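Envelopment polyprotein (PDB 7A56) probably mediates merging of the viral and host membranes during entry, as the class II fusion glycoprotein Gc, here a trimer in its postfusion conformation. Local coordinates at residues A[75-80]-A[336-341]; A[102-107]-A[202-207]. All coordinates share one frame; numbering follows the deposited sequence.

Interaction 1: A[75-80]-A[336-341]; sequences IESHIP and INYKIM
The ring of Tyr-338 lies against Ser-77 at the middle of an antiparallel strand pair, the second and third strands of a five-stranded sheet. Ser-77 and Tyr-338 form a hydrogen-bonded pair: N of Tyr-338 donates to O of Ser-77 at 3.0 Å, with the donor tilted 27° from the carbonyl plane. From CB, the tyrosine turns its CG between the backbone N and the carbonyl carbon (chi1 54°), and this swings the ring over the neighbouring strand. Along the ring, CD2 passes Ser-77 O, which sits 3.8 Å from the ring plane and offset toward its rim. CE2 then reaches His-78 N at 3.7 Å and has Ile-79 CG2 at the ring edge, while CZ rests 3.6 Å from Ser-77 CB. At the tip, OH shares a water with His-78 O, both 2.7 Å from the water oxygen. Ser-77 OG is hydrogen-bonded to Met-59 O.

Glu-76, His-78, Asn-337 and Lys-339 point to the other face of the sheet, where the trimer partners pack: His-78 NE2 hydrogen-bonds Asp-229 OD2 of the third subunit and Lys-339 NZ hydrogen-bonds Thr-60 O of the second. Asn-337 ND2 hydrogen-bonds Asp-229 OD1 of its own chain. Within this polar face one water ties three side chains together, donating to Glu-76 OE1 at 2.8 Å and to Asn-337 OD1 at 3.2 Å, and lying in the His-78 ring plane 2.6 Å from ND1.

Interaction 2: A[102-107]-A[202-207]; sequences IIIYVR and VCITMA
Ile-104 and Ile-204 lie side by side and point the same way, in a non-hydrogen-bonded antiparallel pair. Their CD1 methyls come to 3.4 Å, closer than usual for two carbons, so the packing here is tight. Both chains bend at the second torsion (chi2 near -60°), which brings the CD1 ends together. On the same isoleucine, Ile-204 CG2 meets Ile-102 CG2 at 3.7 Å.

The opposite face of the strands carries Ile-103, Tyr-105, Cys-203 and Thr-205. Ile-103 and Thr-205 cross at a slant, their CB atoms 3.8 Å apart, and their backbones exchange two hydrogen bonds. Thr-205 OG1 approaches the Tyr-105 ring at its edge, near the plane and 3.7 Å from CD2, while OG1 and Ser-210 OG share a hydrogen bond. Cys-203 SG takes an oblique position in a sulfur-aromatic contact, 5.0 Å from the Tyr-105 ring centroid and 49° off the normal. Arg-107 covers one face of the same ring with its CA, 3.5 Å above the plane near the rim. Its CB lies 3.7 Å from Cys-203 SG, and its chain, extended from CG to NE, then turns so that NH1 gives Tyr-105 OH a weak hydrogen bond.

Cys-203 also carries a disulfide to Cys-212 on strand 209-214, linking the two arms of a beta hairpin covalently. Strand 102-107 extends the hairpin 197-206/209-214 as one layer, whose face bearing Ile-104 and Ile-204 packs on strands 335-343 and 226-231, a two-layer beta sandwich consistent with the beta-sandwich domains of class II fusion proteins.

Interactions 1 and 2 stack face to face as layers of a beta sandwich, their centres 12 Å apart, and along the chain 102-107 and 202-207 both fall between 75-80 and 336-341. Among the contacts that join them are Tyr-338 CE1 to Ile-104 CG1 at 3.8 Å, Pro-80 O to Val-106 CG2 at 3.8 Å, Ile-79 CD1 to Ile-104 O at 3.9 Å, and Ile-336 CD1 to Val-202 CG1 at 4.0 Å. Ile-104 therefore serves both contacts. The face of interaction 1 that carries Glu-76, His-78, Asn-337 and Lys-339 meets the other two subunits, whereas no other chain of the trimer touches interaction 2. A bound sodium ion, about 8 Å from the side chain of Ile-103, is too far to be held by it.

Interaction 1: A[75-80]-A[336-341]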
# COMPACT_ATOMS: atom_id res chain seq x y z
N ILE A 75 -15.52 5.38 34.25
CA ILE A 75 -15.17 4.16 33.55
C ILE A 75 -14.53 4.57 32.23
O ILE A 75 -14.92 5.58 31.61
CB ILE A 75 -16.39 3.24 33.33
CG1 ILE A 75 -15.94 1.90 32.71
CG2 ILE A 75 -17.49 3.93 32.51
CD1 ILE A 75 -16.94 0.80 32.86
N GLU A 76 -13.48 3.88 31.88
CA GLU A 76 -12.78 4.13 30.63
C GLU A 76 -12.68 2.83 29.86
O GLU A 76 -12.48 1.77 30.45
CB GLU A 76 -11.39 4.69 30.93
CG GLU A 76 -10.64 5.18 29.70
CD GLU A 76 -9.70 4.11 29.13
OE1 GLU A 76 -8.79 4.51 28.37
OE2 GLU A 76 -9.83 2.89 29.46
N SER A 77 -12.78 2.89 28.52
CA SER A 77 -12.57 1.69 27.72
C SER A 77 -12.28 2.15 26.29
O SER A 77 -12.00 3.33 26.04
CB SER A 77 -13.78 0.74 27.81
OG SER A 77 -13.48 -0.55 27.30
N HIS A 78 -12.35 1.21 25.35
CA HIS A 78 -12.07 1.53 23.95
C HIS A 78 -12.83 0.56 23.07
O HIS A 78 -13.18 -0.55 23.49
CB HIS A 78 -10.57 1.44 23.62
CG HIS A 78 -9.92 0.19 24.16
ND1 HIS A 78 -9.21 0.17 25.35
CD2 HIS A 78 -9.93 -1.08 23.70
CE1 HIS A 78 -8.80 -1.06 25.59
NE2 HIS A 78 -9.22 -1.84 24.61
N ILE A 79 -13.02 0.95 21.79
CA ILE A 79 -13.74 0.15 20.83
C ILE A 79 -13.10 0.35 19.47
O ILE A 79 -12.69 1.48 19.15
CB ILE A 79 -15.25 0.52 20.78
CG1 ILE A 79 -16.00 -0.28 19.72
CG2 ILE A 79 -15.48 2.02 20.55
CD1 ILE A 79 -17.51 -0.09 19.79
N PRO A 80 -12.96 -0.71 18.66
CA PRO A 80 -12.38 -0.55 17.30
C PRO A 80 -13.17 0.43 16.48
O PRO A 80 -14.40 0.43 16.51
CB PRO A 80 -12.49 -1.96 16.70
CG PRO A 80 -12.39 -2.87 17.95
CD PRO A 80 -13.20 -2.14 19.01
N ILE A 336 -11.26 3.89 18.98
CA ILE A 336 -11.96 4.96 19.69
C ILE A 336 -11.79 4.73 21.20
O ILE A 336 -12.27 3.72 21.74
CB ILE A 336 -13.46 5.03 19.32
CG1 ILE A 336 -13.68 5.11 17.77
CG2 ILE A 336 -14.18 6.24 20.04
CD1 ILE A 336 -13.03 6.28 17.14
N ASN A 337 -11.10 5.66 21.88
CA ASN A 337 -11.05 5.65 23.35
C ASN A 337 -12.19 6.48 23.90
O ASN A 337 -12.58 7.48 23.27
CB ASN A 337 -9.69 6.20 23.81
CG ASN A 337 -8.56 5.35 23.32
OD1 ASN A 337 -8.44 4.21 23.74
ND2 ASN A 337 -7.75 5.86 22.41
N TYR A 338 -12.71 6.09 25.08
CA TYR A 338 -13.77 6.90 25.66
C TYR A 338 -13.72 6.78 27.19
O TYR A 338 -13.31 5.75 27.73
CB TYR A 338 -15.17 6.49 25.18
CG TYR A 338 -15.53 5.00 25.36
CD1 TYR A 338 -16.13 4.55 26.54
CD2 TYR A 338 -15.30 4.06 24.35
CE1 TYR A 338 -16.50 3.23 26.72
CE2 TYR A 338 -15.68 2.70 24.49
CZ TYR A 338 -16.29 2.30 25.74
OH TYR A 338 -16.70 1.00 25.94
N LYS A 339 -14.17 7.85 27.83
CA LYS A 339 -14.25 7.94 29.28
C LYS A 339 -15.55 8.61 29.66
O LYS A 339 -15.92 9.65 29.09
CB LYS A 339 -13.01 8.70 29.82
CG LYS A 339 -12.95 8.79 31.43
CD LYS A 339 -11.93 9.83 31.82
CE LYS A 339 -11.84 9.95 33.44
NZ LYS A 339 -10.74 10.91 33.80
N ILE A 340 -16.24 8.01 30.64
CA ILE A 340 -17.55 8.46 31.11
C ILE A 340 -17.45 8.66 32.63
O ILE A 340 -16.95 7.78 33.33
CB ILE A 340 -18.65 7.42 30.80
CG1 ILE A 340 -18.83 7.23 29.27
CG2 ILE A 340 -19.99 7.79 31.50
CD1 ILE A 340 -19.38 5.81 28.97
N MET A 341 -17.82 9.87 33.08
CA MET A 341 -17.75 10.28 34.50
C MET A 341 -19.03 11.04 34.83
O MET A 341 -19.12 12.25 34.54
CB MET A 341 -16.52 11.16 34.71
CG MET A 341 -16.27 11.61 36.21
SD MET A 341 -14.50 11.98 36.33
CE MET A 341 -14.19 11.52 38.05
O HOH W 1 -8.47 2.46 26.42
O HOH W 2 -15.75 -0.93 24.30

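Interaction 2: A[102-107]-A[202-207]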
# COMPACT_ATOMS: atom_id res chain seq x y z
N ILE A 102 -25.57 3.57 28.47
CA ILE A 102 -24.94 4.44 27.48
C ILE A 102 -24.24 3.51 26.51
O ILE A 102 -23.46 2.64 26.92
CB ILE A 102 -23.93 5.40 28.14
CG1 ILE A 102 -24.63 6.35 29.13
CG2 ILE A 102 -23.17 6.19 27.11
CD1 ILE A 102 -23.68 7.29 29.88
N ILE A 103 -24.49 3.71 25.22
CA ILE A 103 -23.88 2.91 24.15
C ILE A 103 -22.91 3.81 23.40
O ILE A 103 -23.25 4.96 23.07
CB ILE A 103 -24.97 2.32 23.25
CG1 ILE A 103 -25.74 1.22 24.02
CG2 ILE A 103 -24.42 1.76 21.90
CD1 ILE A 103 -27.11 0.90 23.35
N ILE A 104 -21.68 3.35 23.21
CA ILE A 104 -20.72 4.03 22.34
C ILE A 104 -20.81 3.40 20.95
O ILE A 104 -20.52 2.20 20.78
CB ILE A 104 -19.29 3.94 22.89
CG1 ILE A 104 -19.21 4.37 24.38
CG2 ILE A 104 -18.27 4.64 21.94
CD1 ILE A 104 -19.60 5.87 24.58
N TYR A 105 -21.23 4.18 19.94
CA TYR A 105 -21.67 3.57 18.67
C TYR A 105 -20.84 4.19 17.54
O TYR A 105 -20.86 5.41 17.37
CB TYR A 105 -23.18 3.79 18.52
CG TYR A 105 -23.75 3.67 17.10
CD1 TYR A 105 -23.31 2.69 16.24
CD2 TYR A 105 -24.74 4.52 16.67
CE1 TYR A 105 -23.84 2.59 14.90
CE2 TYR A 105 -25.28 4.45 15.38
CZ TYR A 105 -24.83 3.48 14.52
OH TYR A 105 -25.38 3.44 13.29
N VAL A 106 -20.12 3.35 16.78
CA VAL A 106 -19.30 3.85 15.64
C VAL A 106 -20.23 3.90 14.43
O VAL A 106 -20.47 2.92 13.73
CB VAL A 106 -18.05 3.01 15.43
CG1 VAL A 106 -17.12 3.63 14.31
CG2 VAL A 106 -17.28 2.86 16.73
N ARG A 107 -20.83 5.07 14.20
CA ARG A 107 -21.92 5.13 13.25
C ARG A 107 -21.43 5.05 11.81
O ARG A 107 -22.11 4.48 10.97
CB ARG A 107 -22.74 6.40 13.45
CG ARG A 107 -23.91 6.47 12.45
CD ARG A 107 -25.00 7.39 12.88
NE ARG A 107 -25.91 7.65 11.77
CZ ARG A 107 -26.92 6.89 11.38
NH1 ARG A 107 -27.22 5.74 12.02
NH2 ARG A 107 -27.65 7.30 10.33
N VAL A 202 -18.95 9.05 15.33
CA VAL A 202 -19.19 8.25 16.53
C VAL A 202 -20.32 8.90 17.31
O VAL A 202 -20.51 10.12 17.25
CB VAL A 202 -17.94 8.14 17.42
CG1 VAL A 202 -16.79 7.50 16.64
CG2 VAL A 202 -17.56 9.49 17.98
N CYS A 203 -21.13 8.06 17.99
CA CYS A 203 -22.32 8.55 18.68
C CYS A 203 -22.33 8.05 20.12
O CYS A 203 -21.83 6.97 20.43
CB CYS A 203 -23.66 8.07 18.05
SG CYS A 203 -23.81 8.54 16.28
N ILE A 204 -22.90 8.88 20.98
CA ILE A 204 -23.35 8.46 22.31
C ILE A 204 -24.81 8.10 22.17
O ILE A 204 -25.66 8.96 21.90
CB ILE A 204 -23.18 9.57 23.36
CG1 ILE A 204 -21.74 10.08 23.38
CG2 ILE A 204 -23.57 9.07 24.82
CD1 ILE A 204 -20.73 9.02 23.78
N THR A 205 -25.15 6.84 22.40
CA THR A 205 -26.52 6.39 22.18
C THR A 205 -27.17 6.11 23.54
O THR A 205 -26.68 5.28 24.33
CB THR A 205 -26.53 5.18 21.26
OG1 THR A 205 -26.09 5.62 19.96
CG2 THR A 205 -27.93 4.53 21.13
N MET A 206 -28.21 6.88 23.84
CA MET A 206 -29.02 6.67 25.03
C MET A 206 -30.43 6.33 24.54
O MET A 206 -30.69 6.29 23.32
CB MET A 206 -28.97 7.89 25.95
CG MET A 206 -27.59 8.03 26.72
SD MET A 206 -27.77 9.32 28.00
CE MET A 206 -27.98 10.71 26.81
N ALA A 207 -31.31 6.03 25.46
CA ALA A 207 -32.64 5.56 25.09
C ALA A 207 -33.33 6.53 24.12
O ALA A 207 -33.51 7.71 24.42
CB ALA A 207 -33.49 5.37 26.35